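Local coordinates for Ice-binding protein (Leucosporidium, PDB 3UYU) that confers freeze tolerance, binds the surface of ice crystals and inhibits their growth, with low thermal hysteresis activity, at residues A20-V25 against G32-S37; T45-T50 against A58-V63; Q113-G118 against L132-N137; S124-P129 against G148-A153; N204-S209 against N221-P226. The protein carries 2 engineered substitutions. One frame throughout, in Å; residues are numbered along the deposited sequence.

Contact 1: A20-V25 against G32-S37; sequences AGISSV and GDIGVS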
# COMPACT_ATOMS: atom_id res chain seq x y z
N ALA A 20 -0.37 -16.67 -8.71
CA ALA A 20 0.06 -17.66 -9.69
C ALA A 20 -0.79 -17.72 -10.94
O ALA A 20 -0.33 -18.10 -11.99
CB ALA A 20 0.08 -19.05 -9.06
N GLY A 21 -2.06 -17.33 -10.82
CA GLY A 21 -2.97 -17.36 -11.96
C GLY A 21 -4.44 -17.30 -11.61
O GLY A 21 -4.80 -17.50 -10.44
N ILE A 22 -5.23 -16.98 -12.63
CA ILE A 22 -6.71 -17.04 -12.48
C ILE A 22 -7.23 -17.71 -13.72
O ILE A 22 -6.87 -17.28 -14.82
CB ILE A 22 -7.31 -15.65 -12.32
CG1 ILE A 22 -6.75 -14.93 -11.06
CG2 ILE A 22 -8.94 -15.69 -12.20
CD1 ILE A 22 -7.06 -13.39 -11.13
N SER A 23 -8.09 -18.74 -13.58
CA SER A 23 -8.68 -19.38 -14.78
C SER A 23 -10.20 -19.26 -14.73
O SER A 23 -10.73 -19.12 -13.62
CB SER A 23 -8.35 -20.88 -14.81
OG SER A 23 -8.75 -21.56 -13.63
N SER A 24 -10.87 -19.30 -15.88
CA SER A 24 -12.31 -19.33 -15.87
C SER A 24 -12.77 -20.37 -16.89
O SER A 24 -12.31 -20.34 -18.07
CB SER A 24 -12.82 -17.96 -16.31
OG SER A 24 -14.28 -18.00 -16.38
N VAL A 25 -13.68 -21.24 -16.44
CA VAL A 25 -14.55 -21.88 -17.42
C VAL A 25 -15.78 -20.93 -17.73
O VAL A 25 -16.56 -20.62 -16.83
CB VAL A 25 -14.87 -23.36 -17.12
CG1 VAL A 25 -14.00 -24.12 -16.12
CG2 VAL A 25 -16.11 -23.89 -17.76
N GLY A 32 -15.79 -5.99 -10.49
CA GLY A 32 -14.54 -5.47 -9.83
C GLY A 32 -13.35 -5.93 -10.61
O GLY A 32 -13.44 -6.86 -11.44
N ASP A 33 -12.22 -5.30 -10.28
CA ASP A 33 -10.96 -5.63 -11.02
C ASP A 33 -10.41 -6.97 -10.61
O ASP A 33 -10.60 -7.48 -9.48
CB ASP A 33 -9.91 -4.54 -10.72
CG ASP A 33 -10.32 -3.19 -11.22
OD1 ASP A 33 -11.26 -3.01 -12.04
OD2 ASP A 33 -9.66 -2.15 -10.76
N ILE A 34 -9.59 -7.53 -11.50
CA ILE A 34 -8.84 -8.70 -11.17
C ILE A 34 -7.33 -8.52 -11.53
O ILE A 34 -6.98 -7.70 -12.42
CB ILE A 34 -9.39 -10.03 -11.83
CG1 ILE A 34 -9.18 -10.02 -13.34
CG2 ILE A 34 -10.93 -10.24 -11.48
CD1 ILE A 34 -9.55 -11.41 -14.05
N GLY A 35 -6.51 -9.25 -10.77
CA GLY A 35 -5.05 -9.13 -10.92
C GLY A 35 -4.23 -10.29 -10.55
O GLY A 35 -4.60 -11.08 -9.71
N VAL A 36 -3.08 -10.44 -11.28
CA VAL A 36 -2.07 -11.42 -10.93
C VAL A 36 -0.69 -10.81 -10.87
O VAL A 36 -0.38 -9.96 -11.73
CB VAL A 36 -2.03 -12.67 -11.87
CG1 VAL A 36 -3.41 -13.40 -11.85
CG2 VAL A 36 -1.68 -12.30 -13.25
N SER A 37 0.02 -11.19 -9.81
CA SER A 37 1.45 -10.79 -9.63
C SER A 37 2.03 -11.76 -8.59
O SER A 37 1.47 -11.97 -7.52
CB SER A 37 1.55 -9.34 -9.16
OG SER A 37 2.93 -9.07 -8.84

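Contact 2: T45-T50 against A58-V63; sequences TGFGLT and ATSPQV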
# COMPACT_ATOMS: atom_id res chain seq x y z
N THR A 45 -6.41 -17.18 -17.74
CA THR A 45 -6.86 -18.07 -18.82
C THR A 45 -8.38 -18.13 -18.82
O THR A 45 -9.01 -18.13 -17.74
CB THR A 45 -6.27 -19.54 -18.71
OG1 THR A 45 -6.62 -20.16 -17.47
CG2 THR A 45 -4.72 -19.53 -18.84
N GLY A 46 -8.94 -18.23 -20.03
CA GLY A 46 -10.37 -18.43 -20.25
C GLY A 46 -11.16 -17.16 -20.29
O GLY A 46 -12.41 -17.21 -20.34
N PHE A 47 -10.47 -16.00 -20.33
CA PHE A 47 -11.13 -14.70 -20.31
C PHE A 47 -11.27 -14.00 -21.64
O PHE A 47 -11.97 -13.00 -21.77
CB PHE A 47 -10.44 -13.70 -19.27
CG PHE A 47 -10.72 -14.04 -17.82
CD1 PHE A 47 -11.78 -13.46 -17.17
CD2 PHE A 47 -9.91 -14.92 -17.12
CE1 PHE A 47 -12.00 -13.75 -15.82
CE2 PHE A 47 -10.09 -15.24 -15.80
CZ PHE A 47 -11.20 -14.64 -15.12
N GLY A 48 -10.56 -14.47 -22.68
CA GLY A 48 -10.58 -13.68 -23.91
C GLY A 48 -10.13 -12.24 -23.79
O GLY A 48 -10.84 -11.32 -24.23
N LEU A 49 -8.96 -12.04 -23.13
CA LEU A 49 -8.40 -10.71 -22.89
C LEU A 49 -8.12 -9.93 -24.15
O LEU A 49 -7.61 -10.50 -25.13
CB LEU A 49 -7.07 -10.83 -22.13
CG LEU A 49 -7.16 -11.56 -20.80
CD1 LEU A 49 -5.77 -11.64 -20.16
CD2 LEU A 49 -8.14 -10.77 -19.91
N THR A 50 -8.50 -8.66 -24.16
CA THR A 50 -8.12 -7.67 -25.16
C THR A 50 -7.31 -6.58 -24.43
O THR A 50 -7.77 -5.98 -23.44
CB THR A 50 -9.41 -7.02 -25.86
OG1 THR A 50 -10.15 -8.02 -26.57
CG2 THR A 50 -9.01 -5.92 -26.84
N ALA A 58 -6.13 -4.98 -19.31
CA ALA A 58 -6.91 -5.69 -20.36
C ALA A 58 -8.37 -5.70 -19.87
O ALA A 58 -8.70 -5.42 -18.71
CB ALA A 58 -6.40 -7.09 -20.50
N THR A 59 -9.23 -5.99 -20.82
CA THR A 59 -10.67 -6.20 -20.62
C THR A 59 -11.13 -7.55 -21.09
O THR A 59 -10.48 -8.19 -21.93
CB THR A 59 -11.48 -5.09 -21.29
OG1 THR A 59 -11.35 -5.20 -22.71
CG2 THR A 59 -11.03 -3.69 -20.81
N SER A 60 -12.25 -8.00 -20.51
CA SER A 60 -12.95 -9.27 -20.83
C SER A 60 -14.46 -9.07 -20.67
O SER A 60 -14.89 -8.40 -19.76
CB SER A 60 -12.59 -10.33 -19.85
OG SER A 60 -13.41 -11.49 -20.00
N PRO A 61 -15.29 -9.69 -21.54
CA PRO A 61 -16.73 -9.59 -21.36
C PRO A 61 -17.15 -10.14 -19.99
O PRO A 61 -18.22 -9.72 -19.51
CB PRO A 61 -17.31 -10.44 -22.51
CG PRO A 61 -16.22 -10.37 -23.58
CD PRO A 61 -14.93 -10.45 -22.76
N GLN A 62 -16.35 -11.02 -19.37
CA GLN A 62 -16.67 -11.62 -18.10
C GLN A 62 -16.31 -10.75 -16.90
O GLN A 62 -16.64 -11.16 -15.83
CB GLN A 62 -15.98 -12.95 -17.94
CG GLN A 62 -16.44 -14.01 -19.02
CD GLN A 62 -15.54 -15.22 -18.99
OE1 GLN A 62 -14.65 -15.39 -19.96
NE2 GLN A 62 -15.62 -16.03 -18.00
N VAL A 63 -15.63 -9.62 -17.10
CA VAL A 63 -15.17 -8.80 -15.94
C VAL A 63 -15.72 -7.42 -16.19
O VAL A 63 -15.53 -6.78 -17.23
CB VAL A 63 -13.64 -8.75 -15.89
CG1 VAL A 63 -13.13 -7.78 -14.76
CG2 VAL A 63 -13.08 -10.11 -15.58
O HOH W 1 -12.03 -8.52 -24.59

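Contact 3: Q113-G118 against L132-N137; sequences QTLVPG and LTFEGN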
# COMPACT_ATOMS: atom_id res chain seq x y z
N GLN A 113 -25.57 -23.87 11.53
CA GLN A 113 -25.02 -22.89 12.47
C GLN A 113 -25.45 -21.46 12.26
O GLN A 113 -25.76 -21.03 11.11
CB GLN A 113 -23.47 -22.88 12.43
CG GLN A 113 -22.83 -24.14 13.04
CD GLN A 113 -22.78 -24.13 14.56
OE1 GLN A 113 -23.06 -23.13 15.25
NE2 GLN A 113 -22.40 -25.28 15.10
N THR A 114 -25.57 -20.76 13.37
CA THR A 114 -25.77 -19.31 13.34
C THR A 114 -24.65 -18.72 14.15
O THR A 114 -24.54 -19.02 15.33
CB THR A 114 -27.12 -18.92 13.95
OG1 THR A 114 -28.18 -19.42 13.17
CG2 THR A 114 -27.25 -17.40 14.13
N LEU A 115 -23.82 -17.88 13.54
CA LEU A 115 -22.58 -17.48 14.19
C LEU A 115 -22.64 -16.06 14.68
O LEU A 115 -22.86 -15.13 13.89
CB LEU A 115 -21.41 -17.66 13.24
CG LEU A 115 -21.23 -19.03 12.63
CD1 LEU A 115 -20.02 -18.94 11.73
CD2 LEU A 115 -21.02 -20.00 13.79
N VAL A 116 -22.52 -15.88 15.98
CA VAL A 116 -22.33 -14.56 16.54
C VAL A 116 -20.97 -13.96 16.17
O VAL A 116 -20.00 -14.70 15.86
CB VAL A 116 -22.52 -14.51 18.08
CG1 VAL A 116 -23.86 -15.09 18.45
CG2 VAL A 116 -21.38 -15.23 18.81
N PRO A 117 -20.83 -12.63 16.24
CA PRO A 117 -19.49 -12.01 16.00
C PRO A 117 -18.36 -12.53 16.89
O PRO A 117 -18.61 -12.92 18.04
CB PRO A 117 -19.71 -10.49 16.27
CG PRO A 117 -21.23 -10.33 15.95
CD PRO A 117 -21.80 -11.61 16.66
N GLY A 118 -17.16 -12.61 16.34
CA GLY A 118 -16.04 -13.03 17.19
C GLY A 118 -14.96 -13.67 16.36
O GLY A 118 -14.98 -13.63 15.12
N LEU A 132 -25.33 -21.37 6.26
CA LEU A 132 -24.65 -20.78 7.38
C LEU A 132 -25.11 -19.34 7.53
O LEU A 132 -25.18 -18.60 6.52
CB LEU A 132 -23.12 -20.81 7.10
CG LEU A 132 -22.19 -20.18 8.17
CD1 LEU A 132 -22.25 -21.00 9.45
CD2 LEU A 132 -20.75 -20.18 7.56
N THR A 133 -25.46 -18.96 8.74
CA THR A 133 -25.96 -17.61 9.01
C THR A 133 -25.00 -16.87 9.89
O THR A 133 -24.50 -17.41 10.86
CB THR A 133 -27.31 -17.70 9.75
OG1 THR A 133 -28.26 -18.37 8.90
CG2 THR A 133 -27.84 -16.27 10.06
N PHE A 134 -24.70 -15.62 9.53
CA PHE A 134 -23.92 -14.69 10.39
C PHE A 134 -24.92 -13.75 10.98
O PHE A 134 -25.63 -13.10 10.21
CB PHE A 134 -22.88 -13.92 9.56
CG PHE A 134 -21.93 -14.82 8.87
CD1 PHE A 134 -20.63 -15.02 9.35
CD2 PHE A 134 -22.31 -15.49 7.74
CE1 PHE A 134 -19.75 -15.91 8.68
CE2 PHE A 134 -21.44 -16.37 7.08
CZ PHE A 134 -20.13 -16.56 7.58
N GLU A 135 -24.95 -13.65 12.30
CA GLU A 135 -25.90 -12.70 12.96
C GLU A 135 -25.18 -11.68 13.78
O GLU A 135 -24.52 -12.05 14.81
CB GLU A 135 -26.88 -13.46 13.84
CG GLU A 135 -27.98 -12.55 14.38
CD GLU A 135 -28.85 -13.21 15.45
OE1 GLU A 135 -29.30 -14.38 15.21
OE2 GLU A 135 -29.11 -12.54 16.51
N GLY A 136 -25.24 -10.40 13.40
CA GLY A 136 -24.65 -9.36 14.22
C GLY A 136 -24.94 -8.05 13.55
O GLY A 136 -25.46 -8.06 12.45
N ASN A 137 -24.60 -6.94 14.18
CA ASN A 137 -24.96 -5.66 13.67
C ASN A 137 -24.03 -5.20 12.55
O ASN A 137 -23.15 -5.94 12.07
CB ASN A 137 -25.15 -4.62 14.81
CG ASN A 137 -23.86 -4.24 15.52
OD1 ASN A 137 -22.76 -4.33 14.92
ND2 ASN A 137 -23.94 -3.76 16.77

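Contact 4: S124-P129 against G148-A153; sequences SSVSVP and GGLSMA. Engineered in segment 148-153: M152 (natural residue Leu).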
# COMPACT_ATOMS: atom_id res chain seq x y z
N SER A 124 -7.96 -27.88 12.34
CA SER A 124 -8.36 -28.79 11.30
C SER A 124 -8.76 -28.05 10.06
O SER A 124 -8.65 -26.80 10.01
CB SER A 124 -9.58 -29.62 11.78
OG SER A 124 -10.75 -28.77 11.98
N SER A 125 -9.25 -28.80 9.08
CA SER A 125 -10.06 -28.27 7.98
C SER A 125 -11.48 -27.98 8.49
O SER A 125 -11.88 -28.42 9.54
CB SER A 125 -10.11 -29.23 6.81
OG SER A 125 -8.82 -29.48 6.32
N VAL A 126 -12.21 -27.16 7.71
CA VAL A 126 -13.61 -26.80 8.04
C VAL A 126 -14.51 -27.15 6.84
O VAL A 126 -14.21 -26.85 5.68
CB VAL A 126 -13.70 -25.30 8.52
CG1 VAL A 126 -15.19 -24.82 8.65
CG2 VAL A 126 -12.98 -25.07 9.81
N SER A 127 -15.67 -27.77 7.11
CA SER A 127 -16.66 -28.06 6.06
C SER A 127 -17.99 -27.42 6.47
O SER A 127 -18.26 -27.27 7.65
CB SER A 127 -16.87 -29.57 5.82
OG SER A 127 -17.43 -30.18 6.97
N VAL A 128 -18.77 -27.04 5.46
CA VAL A 128 -20.03 -26.33 5.67
C VAL A 128 -21.06 -27.12 4.83
O VAL A 128 -21.26 -26.87 3.66
CB VAL A 128 -19.91 -24.83 5.28
CG1 VAL A 128 -21.13 -24.10 5.70
CG2 VAL A 128 -18.60 -24.16 5.87
N PRO A 129 -21.69 -28.15 5.46
CA PRO A 129 -22.62 -29.02 4.72
C PRO A 129 -24.03 -28.43 4.48
O PRO A 129 -24.81 -28.99 3.71
CB PRO A 129 -22.71 -30.26 5.60
CG PRO A 129 -22.45 -29.73 7.01
CD PRO A 129 -21.43 -28.61 6.84
N GLY A 148 -6.42 -25.84 8.17
CA GLY A 148 -6.56 -26.71 7.01
C GLY A 148 -7.29 -26.07 5.84
O GLY A 148 -7.11 -24.86 5.59
N GLY A 149 -8.06 -26.88 5.12
CA GLY A 149 -8.91 -26.45 3.97
C GLY A 149 -10.27 -25.93 4.41
O GLY A 149 -10.63 -26.04 5.60
N LEU A 150 -10.96 -25.30 3.47
CA LEU A 150 -12.33 -24.89 3.70
C LEU A 150 -13.19 -25.40 2.53
O LEU A 150 -12.87 -25.18 1.36
CB LEU A 150 -12.38 -23.37 3.76
CG LEU A 150 -13.59 -22.66 4.39
CD1 LEU A 150 -13.95 -21.25 3.78
CD2 LEU A 150 -14.66 -23.31 5.16
N SER A 151 -14.31 -26.06 2.81
CA SER A 151 -15.17 -26.57 1.71
C SER A 151 -16.59 -26.29 2.05
O SER A 151 -16.98 -26.46 3.22
CB SER A 151 -15.16 -28.12 1.59
OG SER A 151 -13.91 -28.71 1.81
N MSE A 152 -17.34 -25.87 1.04
CA MSE A 152 -18.81 -25.60 1.15
C MSE A 152 -19.49 -26.58 0.24
O MSE A 152 -19.14 -26.67 -0.96
CB MSE A 152 -19.19 -24.19 0.66
CG MSE A 152 -18.96 -23.08 1.60
SE MSE A 152 -19.58 -21.46 0.66
CE MSE A 152 -21.53 -21.58 0.94
N ALA A 153 -20.48 -27.28 0.80
CA ALA A 153 -21.20 -28.28 -0.01
C ALA A 153 -22.02 -27.60 -1.14
O ALA A 153 -22.33 -26.40 -1.09
CB ALA A 153 -22.12 -29.14 0.84
O HOH W 2 -12.86 -28.93 4.40

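Contact 5: N204-S209 against N221-P226; sequences NGRVLS and NSPFVP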
# COMPACT_ATOMS: atom_id res chain seq x y z
N ASN A 204 -20.16 -12.78 -2.70
CA ASN A 204 -20.14 -11.35 -2.52
C ASN A 204 -19.07 -11.04 -1.49
O ASN A 204 -19.13 -11.47 -0.34
CB ASN A 204 -21.49 -10.79 -1.99
CG ASN A 204 -22.66 -11.00 -2.96
OD1 ASN A 204 -22.53 -11.03 -4.18
ND2 ASN A 204 -23.84 -11.05 -2.37
N GLY A 205 -18.07 -10.30 -1.96
CA GLY A 205 -16.79 -10.21 -1.15
C GLY A 205 -15.64 -10.07 -2.13
O GLY A 205 -15.74 -9.40 -3.17
N ARG A 206 -14.49 -10.69 -1.76
CA ARG A 206 -13.32 -10.75 -2.58
C ARG A 206 -12.58 -12.07 -2.35
O ARG A 206 -12.74 -12.71 -1.31
CB ARG A 206 -12.32 -9.66 -2.14
CG ARG A 206 -12.86 -8.32 -2.03
CD ARG A 206 -11.65 -7.59 -1.31
NE ARG A 206 -12.32 -6.46 -0.85
CZ ARG A 206 -12.70 -5.49 -1.65
NH1 ARG A 206 -12.43 -5.54 -2.98
NH2 ARG A 206 -13.36 -4.46 -1.17
N VAL A 207 -11.74 -12.43 -3.34
CA VAL A 207 -10.91 -13.63 -3.30
C VAL A 207 -9.43 -13.23 -3.44
O VAL A 207 -9.05 -12.69 -4.45
CB VAL A 207 -11.30 -14.65 -4.39
CG1 VAL A 207 -10.45 -15.91 -4.29
CG2 VAL A 207 -12.81 -15.01 -4.24
N LEU A 208 -8.67 -13.51 -2.39
CA LEU A 208 -7.25 -13.08 -2.33
C LEU A 208 -6.46 -14.34 -2.12
O LEU A 208 -6.48 -14.86 -1.04
CB LEU A 208 -7.06 -12.06 -1.21
CG LEU A 208 -8.01 -10.80 -1.26
CD1 LEU A 208 -7.75 -9.87 -0.10
CD2 LEU A 208 -7.74 -9.96 -2.50
N SER A 209 -5.75 -14.83 -3.15
CA SER A 209 -5.04 -16.10 -2.98
C SER A 209 -3.54 -15.97 -3.20
O SER A 209 -3.14 -15.32 -4.17
CB SER A 209 -5.56 -17.10 -4.03
OG SER A 209 -4.69 -18.25 -4.07
N ASN A 221 -19.07 -10.63 -6.77
CA ASN A 221 -19.44 -9.21 -6.72
C ASN A 221 -18.70 -8.58 -5.57
O ASN A 221 -18.95 -8.89 -4.41
CB ASN A 221 -20.99 -9.04 -6.51
CG ASN A 221 -21.78 -9.61 -7.66
OD1 ASN A 221 -22.91 -10.16 -7.43
ND2 ASN A 221 -21.28 -9.50 -8.87
N SER A 222 -17.76 -7.66 -5.93
CA SER A 222 -16.93 -6.97 -4.89
C SER A 222 -17.52 -5.57 -4.67
O SER A 222 -18.20 -5.04 -5.54
CB SER A 222 -15.43 -6.98 -5.32
OG SER A 222 -15.26 -6.05 -6.40
N PRO A 223 -17.29 -4.97 -3.50
CA PRO A 223 -17.67 -3.56 -3.20
C PRO A 223 -17.10 -2.53 -4.21
O PRO A 223 -15.98 -2.66 -4.76
CB PRO A 223 -17.04 -3.35 -1.81
CG PRO A 223 -17.05 -4.72 -1.21
CD PRO A 223 -16.58 -5.60 -2.38
N PHE A 224 -17.92 -1.53 -4.47
CA PHE A 224 -17.58 -0.31 -5.23
C PHE A 224 -16.32 0.34 -4.67
O PHE A 224 -16.12 0.41 -3.46
CB PHE A 224 -18.78 0.65 -5.07
CG PHE A 224 -18.57 2.01 -5.70
CD1 PHE A 224 -18.61 2.18 -7.09
CD2 PHE A 224 -18.35 3.13 -4.88
CE1 PHE A 224 -18.39 3.49 -7.68
CE2 PHE A 224 -18.14 4.40 -5.44
CZ PHE A 224 -18.16 4.58 -6.84
N VAL A 225 -15.49 0.84 -5.59
CA VAL A 225 -14.25 1.51 -5.20
C VAL A 225 -14.46 2.97 -5.62
O VAL A 225 -14.53 3.27 -6.84
CB VAL A 225 -13.04 0.91 -5.96
CG1 VAL A 225 -11.76 1.62 -5.56
CG2 VAL A 225 -12.85 -0.58 -5.65
N PRO A 226 -14.57 3.89 -4.63
CA PRO A 226 -14.76 5.31 -4.98
C PRO A 226 -13.54 5.93 -5.64
O PRO A 226 -12.40 5.74 -5.17
CB PRO A 226 -15.02 6.01 -3.62
CG PRO A 226 -14.51 5.03 -2.56
CD PRO A 226 -14.77 3.64 -3.19
O HOH W 3 -13.21 -4.28 -5.87

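Contact 1: A20-V25 against G32-S37
G21 opens the contact with its backbone, its CA resting 4.0 Å from V36 CG1. Its extended backbone torsions would press any CB against the carbonyl O of A20, which is reason enough for a residue without a side chain, and the valine methyl packs against bare main chain. I22 carries nearly all of what remains. Its CB points at the other strand; CG1 stands anti to the carbonyl carbon (chi1 -60°), and the chain runs on extended, so that CD1 reaches furthest inward. There the methyl meets three neighbours: V36 CG1 at 3.7 Å, the backbone G35 O at 3.7 Å and I34 CB at 4.1 Å. I22 and V36 approach at a slant. The valine brings only CG1 into play, and that branch also lies 3.8 Å from I22 CG1.

The strands involved belong to different faces of the right-handed beta-helix: 21-25 is hydrogen-bonded beside strands 44-45 and 212-216, whereas 34-36 lies between 16-18 and 67-69. Their axes come within 7.2 Å and run at 132° to each other, and the two segments share only apolar and backbone packing, through the interior of the coil. F47 also touches both I22 and I34, adding an aromatic ring to this core. Beyond I22 the strand turns S23 to the other side, against T45 and A214, both inferred ice-binding positions. S24 is hydrogen-bonded through OG to S28 OG, and its side chain packs on F47.

Contact 2: T45-T50 against A58-V63
S60 and F47 form the tight end of this contact. With chi1 at 170°, S60 OG swings away from its backbone N and donates to F47 O at 2.7 Å, in the carbonyl plane and on a lone pair, and it accepts from Q62 N at 3.0 Å. This acceptance makes an ST turn inside the type I beta turn from S60 to V63. The same hydroxyl lies at the edge of the F47 ring, in its plane, while V63 CG2 comes obliquely to F47 CE1 at 3.8 Å. Replacing S60 by an alanine would probably leave F47 O without this donor and the Q62 N-H without its acceptor, freeing the turn to shift against the ring.

The other end is looser and wetter. T50 and T59 make an antiparallel hydrogen-bonded pair, both N-to-O distances 3.0 Å, and L49 CD2 only grazes A58 CB at 4.1 Å. A water there donates to G48 O and T59 O and lies 2.8 Å from T50 OG1, knitting exposed loop to strand.

F47 passes inward to strands 21-25 and 34-36, L49 and S60 lean on strand 67-69, and T45, an inferred ice-binding residue, packs on S23 of strand 21-25.

Contact 3: Q113-G118 against L132-N137
L115 and T133 hold together two neighbouring parallel strands of the beta-helix, 113-115 and 132-135, whose axes come within 4.6 Å at an angle of 24°. Three backbone hydrogen bonds alternate between them: T133 N to Q113 O at 3.2 Å, L115 N to T133 O at 2.8 Å and E135 N to L115 O at 3.0 Å.

Side chains pair on both faces. On the face of L115, L132 and F134, L132 CD1 touches both Q113 CB at 3.7 Å and L115 CD1 at 3.8 Å; with CG anti to the backbone N (chi1 178°) L132 leans towards the neighbouring strand. L115 CD1 also approaches the F134 ring obliquely. On the opposite face T114 and T133 lie alongside each other and point the same way, and T114 CG2 packs on E135 OE1 at 3.8 Å. The T133 hydroxyl has its own partner, T159 OG1 on the next strand of this sheet.

Further out, W142 backs the inner face: its ring meets F134 edge-to-face, and its NE1 is hydrogen-bonded to L115 O, which therefore serves two N-H groups. F158 covers L132 and also meets the F134 ring. Past the strands, a CB on G136 would collide with P117 CG, and P117 CD stands 3.3 Å from E135 O.

Contact 4: S124-P129 against G148-A153
Strand 126-128 of a parallel beta-helix face is joined here to its neighbour 150-152, with V126 beside L150, S127 beside S151 and V128 beside M152. S127 is an inferred ice-binding residue, its backbone hydrogen-bonded on the other side to G108 and L110. The backbone bonds alternate: V126 N to G149 O, S151 N to V126 O at 3.0 Å, V128 N to S151 O and A153 N to V128 O, this last almost straight at 178°. At the leading end S125 OG, anti to its carbonyl carbon (chi1 -59°), accepts from G149 N at 3.0 Å. A CB on G148 would clash with that OG, so the two chains lie close here. G148 N meets S124 O from above the carbonyl plane, 60° out of it.

Inward, L150 CD2 lies against V126 CG1 at 3.8 Å and V128 CG2 at 4.1 Å. The engineered selenomethionine M152 brings its CG to 4.2 Å from V128 CB. F185 packs on both L150 and M152 from strand 184-186.

On the serine face a water donates to V126 O at 2.8 Å and lies 2.8 Å from S151 OG. Hydrocarbon thus fills one face while hydroxyls and a localised water occupy the other, consistent with the ice-binding role inferred for S127.

Contact 5: N204-S209 against N221-P226
G205 and N221 supply the direct hydrogen bond of this contact, G205 N to N221 O at 3.0 Å, with an N-H...O angle of 162°. Two CA-H...O contacts flank it: N204 CA touches that same N221 O at 3.3 Å, and S222 CA touches G205 O at 3.2 Å. G205 adopts phi 147°, where a CB would jam against N204 O.

Among polar side chains, N204 and N221 lie alongside each other, pointing the same way with amide planes 22° apart. Their OD1 atoms stand 3.4 Å apart as two acceptors without a bond; N204 instead uses ND2 to reach E186 OE2.

R206 makes the side-chain packing. Its chain is extended from CG to NE, carrying the guanidinium to P223, whose CD lies over one face, off-centre, 3.6 Å from NH2. At the guanidinium edge a water accepts from R206 NH1 at 3.2 Å and donates to S222 OG at 2.8 Å. NH1 also bonds F14 O, and S222 OG bonds L31 O. A leucine in place of R206 would probably leave F14 O and the water without this donor and uncover the P223 ring.

The chain turns a corner at N204 and G205; strand 202-209, which pairs with 184-186, 188-191 and 16-18, meets the end of 219-221 here, and the C-terminal segment then departs.

How the contacts relate
Contacts 1 and 2 adjoin at one end of the beta-helix, their centres 10 Å apart, where S24 N lies 2.9 Å from T45 O, a probable hydrogen bond. Contact 5 touches contact 1 through G32 CA and S222 OG, 3.6 Å apart, with 13 Å between centres. Contacts 3 and 4 lie far off, centred 30 Å and 23 Å from contact 1. They adjoin in the chain, strand 126-128 being followed by 132-135, and their segments alternate; their centres are 17 Å apart. The inferred ice-binding residues T45 and S127 belong to contacts 2 and 4, whose strands 44-45 and 126-128 belong to the same parallel face, as does strand 21-25 of contact 1.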